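Local coordinates for uncharacterized protein (PDB 3LMM), which is probably a multidomain transcriptional regulator, joining a Schlafen AlbA-type domain to a RecG-like C-terminal region and helix-turn-helix-class domains, its exact role being unknown, at residues M379-T392 / T403-L415. Numbering follows the deposited sequence.
Sequences MYQAMIALGHRPPT and TTLVGGRPVLPVL
T392 and T404 form an antiparallel hydrogen-bonded pair where strands 392-396 and 400-406 of a hairpin meet. T404 N donates to T392 O at 2.8 Å, nearly straight at 166°. The return bond, T392 N to T404 O, is weak at 3.2 Å. The T404 hydroxyl OG1 lies 3.0 Å from T392 OG1. It is also near T392 O, and its proton may go to either. Next along, P391 packs its CB on L405 CD1 at 3.5 Å.

At the other end, helix 373-385 closes in a Schellman motif with G387, at positive phi, as the C-prime residue. H388 N and G387 N reach back to M383 O and I384 O. M383 O also accepts from L386 N, so two donors grip it from opposite faces of its plane. L386 O takes a weak but straight bond from V411 N (3.4 Å, 172°). V411 is the N-cap residue of helix 412-419, so this bond links the end of one helix to the start of the next.

With CG anti to the carbonyl carbon (chi1 -61°), the H388 ring is carried toward G407 and G408. G407 CA sits over one ring face in a CH-pi contact, 4.0 Å from the centroid, and L386 O is above the opposite face, toward the rim. G408 O lies at the ring edge, 3.3 Å from CE1. The R389 guanidinium meets V406 CG1 with its edge.

M379, M383 and L405 pack on A300 of helix 298-311. Strand 400-406 pairs on its other side with strand 330-336, through T403 to V333 and L405 to L331. I384 and P390 face helix 430-441.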
loop_
_atom_site.group_PDB
_atom_site.type_symbol
_atom_site.label_atom_id
_atom_site.label_comp_id
_atom_site.label_asym_id
_atom_site.label_seq_id
_atom_site.Cartn_x
_atom_site.Cartn_y
_atom_site.Cartn_z
HETATM N N MSE A 379 -6.280 0.816 -8.431
HETATM C CA MSE A 379 -6.594 -0.004 -9.586
HETATM C C MSE A 379 -8.088 -0.281 -9.535
HETATM O O MSE A 379 -8.815 0.088 -10.446
HETATM C CB MSE A 379 -5.804 -1.312 -9.544
HETATM C CG MSE A 379 -5.991 -2.177 -10.785
HETATM SE SE MSE A 379 -5.048 -3.877 -10.705
HETATM C CE MSE A 379 -6.091 -4.717 -9.325
ATOM N N TYR A 380 -8.541 -0.916 -8.458
ATOM C CA TYR A 380 -9.955 -1.211 -8.301
ATOM C C TYR A 380 -10.782 0.025 -8.602
ATOM O O TYR A 380 -11.671 -0.009 -9.447
ATOM C CB TYR A 380 -10.240 -1.658 -6.882
ATOM C CG TYR A 380 -10.232 -3.142 -6.714
ATOM C CD1 TYR A 380 -11.405 -3.824 -6.385
ATOM C CD2 TYR A 380 -9.055 -3.868 -6.864
ATOM C CE1 TYR A 380 -11.409 -5.195 -6.201
ATOM C CE2 TYR A 380 -9.041 -5.238 -6.688
ATOM C CZ TYR A 380 -10.221 -5.901 -6.353
ATOM O OH TYR A 380 -10.209 -7.266 -6.141
ATOM N N GLN A 381 -10.483 1.114 -7.901
ATOM C CA GLN A 381 -11.186 2.375 -8.098
ATOM C C GLN A 381 -11.283 2.728 -9.586
ATOM O O GLN A 381 -12.379 2.865 -10.124
ATOM C CB GLN A 381 -10.471 3.497 -7.323
ATOM C CG GLN A 381 -10.146 4.768 -8.130
ATOM C CD GLN A 381 -11.355 5.654 -8.388
ATOM O OE1 GLN A 381 -11.400 6.377 -9.383
ATOM N NE2 GLN A 381 -12.327 5.620 -7.480
ATOM N N ALA A 382 -10.137 2.862 -10.247
ATOM C CA ALA A 382 -10.110 3.207 -11.660
ATOM C C ALA A 382 -11.099 2.375 -12.477
ATOM O O ALA A 382 -11.698 2.881 -13.423
ATOM C CB ALA A 382 -8.707 3.045 -12.210
HETATM N N MSE A 383 -11.284 1.108 -12.117
HETATM C CA MSE A 383 -12.221 0.262 -12.850
HETATM C C MSE A 383 -13.646 0.658 -12.523
HETATM O O MSE A 383 -14.411 1.045 -13.394
HETATM C CB MSE A 383 -12.009 -1.219 -12.512
HETATM C CG MSE A 383 -10.648 -1.772 -12.948
HETATM SE SE MSE A 383 -10.258 -1.548 -14.865
HETATM C CE MSE A 383 -11.694 -2.663 -15.552
ATOM N N ILE A 384 -13.997 0.560 -11.252
ATOM C CA ILE A 384 -15.327 0.911 -10.800
ATOM C C ILE A 384 -15.761 2.275 -11.362
ATOM O O ILE A 384 -16.817 2.382 -11.997
ATOM C CB ILE A 384 -15.363 0.913 -9.255
ATOM C CG1 ILE A 384 -15.119 -0.507 -8.756
ATOM C CG2 ILE A 384 -16.688 1.418 -8.739
ATOM C CD1 ILE A 384 -15.059 -0.632 -7.273
ATOM N N ALA A 385 -14.939 3.304 -11.142
ATOM C CA ALA A 385 -15.205 4.679 -11.600
ATOM C C ALA A 385 -15.662 4.832 -13.056
ATOM O O ALA A 385 -16.366 5.793 -13.390
ATOM C CB ALA A 385 -13.965 5.550 -11.356
ATOM N N LEU A 386 -15.239 3.910 -13.919
ATOM C CA LEU A 386 -15.635 3.938 -15.321
ATOM C C LEU A 386 -16.801 2.993 -15.576
ATOM O O LEU A 386 -17.166 2.736 -16.720
ATOM C CB LEU A 386 -14.470 3.545 -16.215
ATOM C CG LEU A 386 -13.609 4.710 -16.651
ATOM C CD1 LEU A 386 -13.320 5.611 -15.477
ATOM C CD2 LEU A 386 -12.321 4.169 -17.248
ATOM N N GLY A 387 -17.382 2.471 -14.504
ATOM C CA GLY A 387 -18.515 1.580 -14.649
ATOM C C GLY A 387 -18.203 0.146 -15.025
ATOM O O GLY A 387 -19.132 -0.620 -15.287
ATOM N N HIS A 388 -16.916 -0.207 -15.067
ATOM C CA HIS A 388 -16.468 -1.564 -15.390
ATOM C C HIS A 388 -16.502 -2.328 -14.091
ATOM O O HIS A 388 -16.737 -1.740 -13.036
ATOM C CB HIS A 388 -15.024 -1.565 -15.901
ATOM C CG HIS A 388 -14.828 -0.777 -17.153
ATOM N ND1 HIS A 388 -15.496 -1.069 -18.323
ATOM C CD2 HIS A 388 -14.079 0.321 -17.410
ATOM C CE1 HIS A 388 -15.168 -0.181 -19.247
ATOM N NE2 HIS A 388 -14.312 0.673 -18.717
ATOM N N ARG A 389 -16.265 -3.632 -14.173
ATOM C CA ARG A 389 -16.253 -4.486 -12.992
ATOM C C ARG A 389 -14.863 -4.549 -12.391
ATOM O O ARG A 389 -13.861 -4.606 -13.104
ATOM C CB ARG A 389 -16.733 -5.889 -13.336
ATOM C CG ARG A 389 -16.334 -6.368 -14.717
ATOM C CD ARG A 389 -16.986 -7.719 -15.003
ATOM N NE ARG A 389 -16.860 -8.146 -16.397
ATOM C CZ ARG A 389 -17.479 -9.211 -16.899
ATOM N NH1 ARG A 389 -18.260 -9.948 -16.115
ATOM N NH2 ARG A 389 -17.326 -9.535 -18.179
ATOM N N PRO A 390 -14.788 -4.561 -11.056
ATOM C CA PRO A 390 -13.533 -4.610 -10.305
ATOM C C PRO A 390 -12.587 -5.699 -10.749
ATOM O O PRO A 390 -12.985 -6.821 -11.048
ATOM C CB PRO A 390 -13.994 -4.802 -8.869
ATOM C CG PRO A 390 -15.235 -5.604 -9.036
ATOM C CD PRO A 390 -15.920 -4.885 -10.175
ATOM N N PRO A 391 -11.302 -5.376 -10.797
ATOM C CA PRO A 391 -10.316 -6.361 -11.214
ATOM C C PRO A 391 -10.313 -7.573 -10.294
ATOM O O PRO A 391 -10.092 -7.451 -9.088
ATOM C CB PRO A 391 -9.015 -5.569 -11.166
ATOM C CG PRO A 391 -9.257 -4.597 -10.067
ATOM C CD PRO A 391 -10.652 -4.132 -10.359
ATOM N N THR A 392 -10.579 -8.744 -10.860
ATOM C CA THR A 392 -10.582 -9.960 -10.066
ATOM C C THR A 392 -9.199 -10.587 -10.062
ATOM O O THR A 392 -8.551 -10.740 -11.105
ATOM C CB THR A 392 -11.562 -11.002 -10.613
ATOM O OG1 THR A 392 -11.114 -11.470 -11.897
ATOM C CG2 THR A 392 -12.952 -10.399 -10.739
ATOM N N THR A 403 -4.461 -11.909 -12.521
ATOM C CA THR A 403 -5.292 -10.739 -12.306
ATOM C C THR A 403 -5.972 -10.490 -13.639
ATOM O O THR A 403 -5.328 -10.522 -14.686
ATOM C CB THR A 403 -4.433 -9.518 -11.898
ATOM O OG1 THR A 403 -3.816 -9.748 -10.618
ATOM C CG2 THR A 403 -5.287 -8.257 -11.816
ATOM N N THR A 404 -7.284 -10.292 -13.602
ATOM C CA THR A 404 -8.052 -10.074 -14.832
ATOM C C THR A 404 -8.752 -8.716 -14.802
ATOM O O THR A 404 -9.494 -8.392 -13.866
ATOM C CB THR A 404 -9.136 -11.152 -15.014
ATOM O OG1 THR A 404 -9.032 -12.098 -13.941
ATOM C CG2 THR A 404 -8.966 -11.857 -16.338
ATOM N N LEU A 405 -8.519 -7.929 -15.846
ATOM C CA LEU A 405 -9.115 -6.611 -15.993
ATOM C C LEU A 405 -10.024 -6.607 -17.196
ATOM O O LEU A 405 -9.545 -6.761 -18.313
ATOM C CB LEU A 405 -8.031 -5.558 -16.210
ATOM C CG LEU A 405 -7.479 -4.930 -14.943
ATOM C CD1 LEU A 405 -7.017 -6.013 -14.011
ATOM C CD2 LEU A 405 -6.352 -3.994 -15.292
ATOM N N VAL A 406 -11.324 -6.433 -16.983
ATOM C CA VAL A 406 -12.252 -6.387 -18.116
ATOM C C VAL A 406 -12.685 -4.944 -18.418
ATOM O O VAL A 406 -13.431 -4.345 -17.648
ATOM C CB VAL A 406 -13.516 -7.233 -17.858
ATOM C CG1 VAL A 406 -14.583 -6.878 -18.874
ATOM C CG2 VAL A 406 -13.186 -8.716 -17.942
ATOM N N GLY A 407 -12.230 -4.395 -19.543
ATOM C CA GLY A 407 -12.579 -3.023 -19.883
ATOM C C GLY A 407 -13.535 -2.779 -21.041
ATOM O O GLY A 407 -14.561 -3.443 -21.183
ATOM N N GLY A 408 -13.193 -1.807 -21.877
ATOM C CA GLY A 408 -14.043 -1.474 -23.003
ATOM C C GLY A 408 -14.564 -0.049 -22.901
ATOM O O GLY A 408 -13.999 0.780 -22.190
ATOM N N ARG A 409 -15.641 0.251 -23.615
ATOM C CA ARG A 409 -16.196 1.594 -23.568
ATOM C C ARG A 409 -16.728 1.926 -22.180
ATOM O O ARG A 409 -17.286 1.070 -21.489
ATOM C CB ARG A 409 -17.318 1.759 -24.594
ATOM C CG ARG A 409 -16.838 2.098 -25.990
ATOM C CD ARG A 409 -17.993 2.286 -26.955
ATOM N NE ARG A 409 -17.513 2.810 -28.220
ATOM C CZ ARG A 409 -17.171 4.079 -28.415
ATOM N NH1 ARG A 409 -17.269 4.952 -27.420
ATOM N NH2 ARG A 409 -16.709 4.470 -29.602
ATOM N N PRO A 410 -16.554 3.184 -21.749
ATOM C CA PRO A 410 -17.049 3.557 -20.427
ATOM C C PRO A 410 -18.572 3.670 -20.454
ATOM O O PRO A 410 -19.176 3.856 -21.514
ATOM C CB PRO A 410 -16.356 4.892 -20.170
ATOM C CG PRO A 410 -16.242 5.485 -21.546
ATOM C CD PRO A 410 -15.846 4.309 -22.395
ATOM N N VAL A 411 -19.186 3.528 -19.285
ATOM C CA VAL A 411 -20.636 3.639 -19.166
ATOM C C VAL A 411 -20.970 5.079 -18.744
ATOM O O VAL A 411 -20.806 5.459 -17.584
ATOM C CB VAL A 411 -21.202 2.592 -18.138
ATOM C CG1 VAL A 411 -20.479 2.705 -16.813
ATOM C CG2 VAL A 411 -22.696 2.803 -17.939
ATOM N N LEU A 412 -21.430 5.870 -19.714
ATOM C CA LEU A 412 -21.773 7.273 -19.511
ATOM C C LEU A 412 -22.517 7.602 -18.214
ATOM O O LEU A 412 -22.012 8.374 -17.393
ATOM C CB LEU A 412 -22.587 7.803 -20.701
ATOM C CG LEU A 412 -21.878 7.982 -22.046
ATOM C CD1 LEU A 412 -20.698 8.921 -21.860
ATOM C CD2 LEU A 412 -21.425 6.632 -22.596
ATOM N N PRO A 413 -23.719 7.028 -18.007
ATOM C CA PRO A 413 -24.433 7.349 -16.772
ATOM C C PRO A 413 -23.552 7.298 -15.523
ATOM O O PRO A 413 -23.568 8.218 -14.699
ATOM C CB PRO A 413 -25.576 6.338 -16.763
ATOM C CG PRO A 413 -25.085 5.226 -17.608
ATOM C CD PRO A 413 -24.395 5.938 -18.730
ATOM N N VAL A 414 -22.776 6.233 -15.379
ATOM C CA VAL A 414 -21.899 6.116 -14.224
ATOM C C VAL A 414 -20.866 7.242 -14.186
ATOM O O VAL A 414 -20.564 7.780 -13.120
ATOM C CB VAL A 414 -21.177 4.764 -14.225
ATOM C CG1 VAL A 414 -20.034 4.779 -13.217
ATOM C CG2 VAL A 414 -22.169 3.662 -13.899
ATOM N N LEU A 415 -20.326 7.597 -15.347
ATOM C CA LEU A 415 -19.331 8.665 -15.424
ATOM C C LEU A 415 -19.863 9.954 -14.857
ATOM O O LEU A 415 -19.180 10.624 -14.089
ATOM C CB LEU A 415 -18.922 8.914 -16.866
ATOM C CG LEU A 415 -17.919 7.928 -17.451
ATOM C CD1 LEU A 415 -17.807 8.189 -18.928
ATOM C CD2 LEU A 415 -16.573 8.076 -16.754
#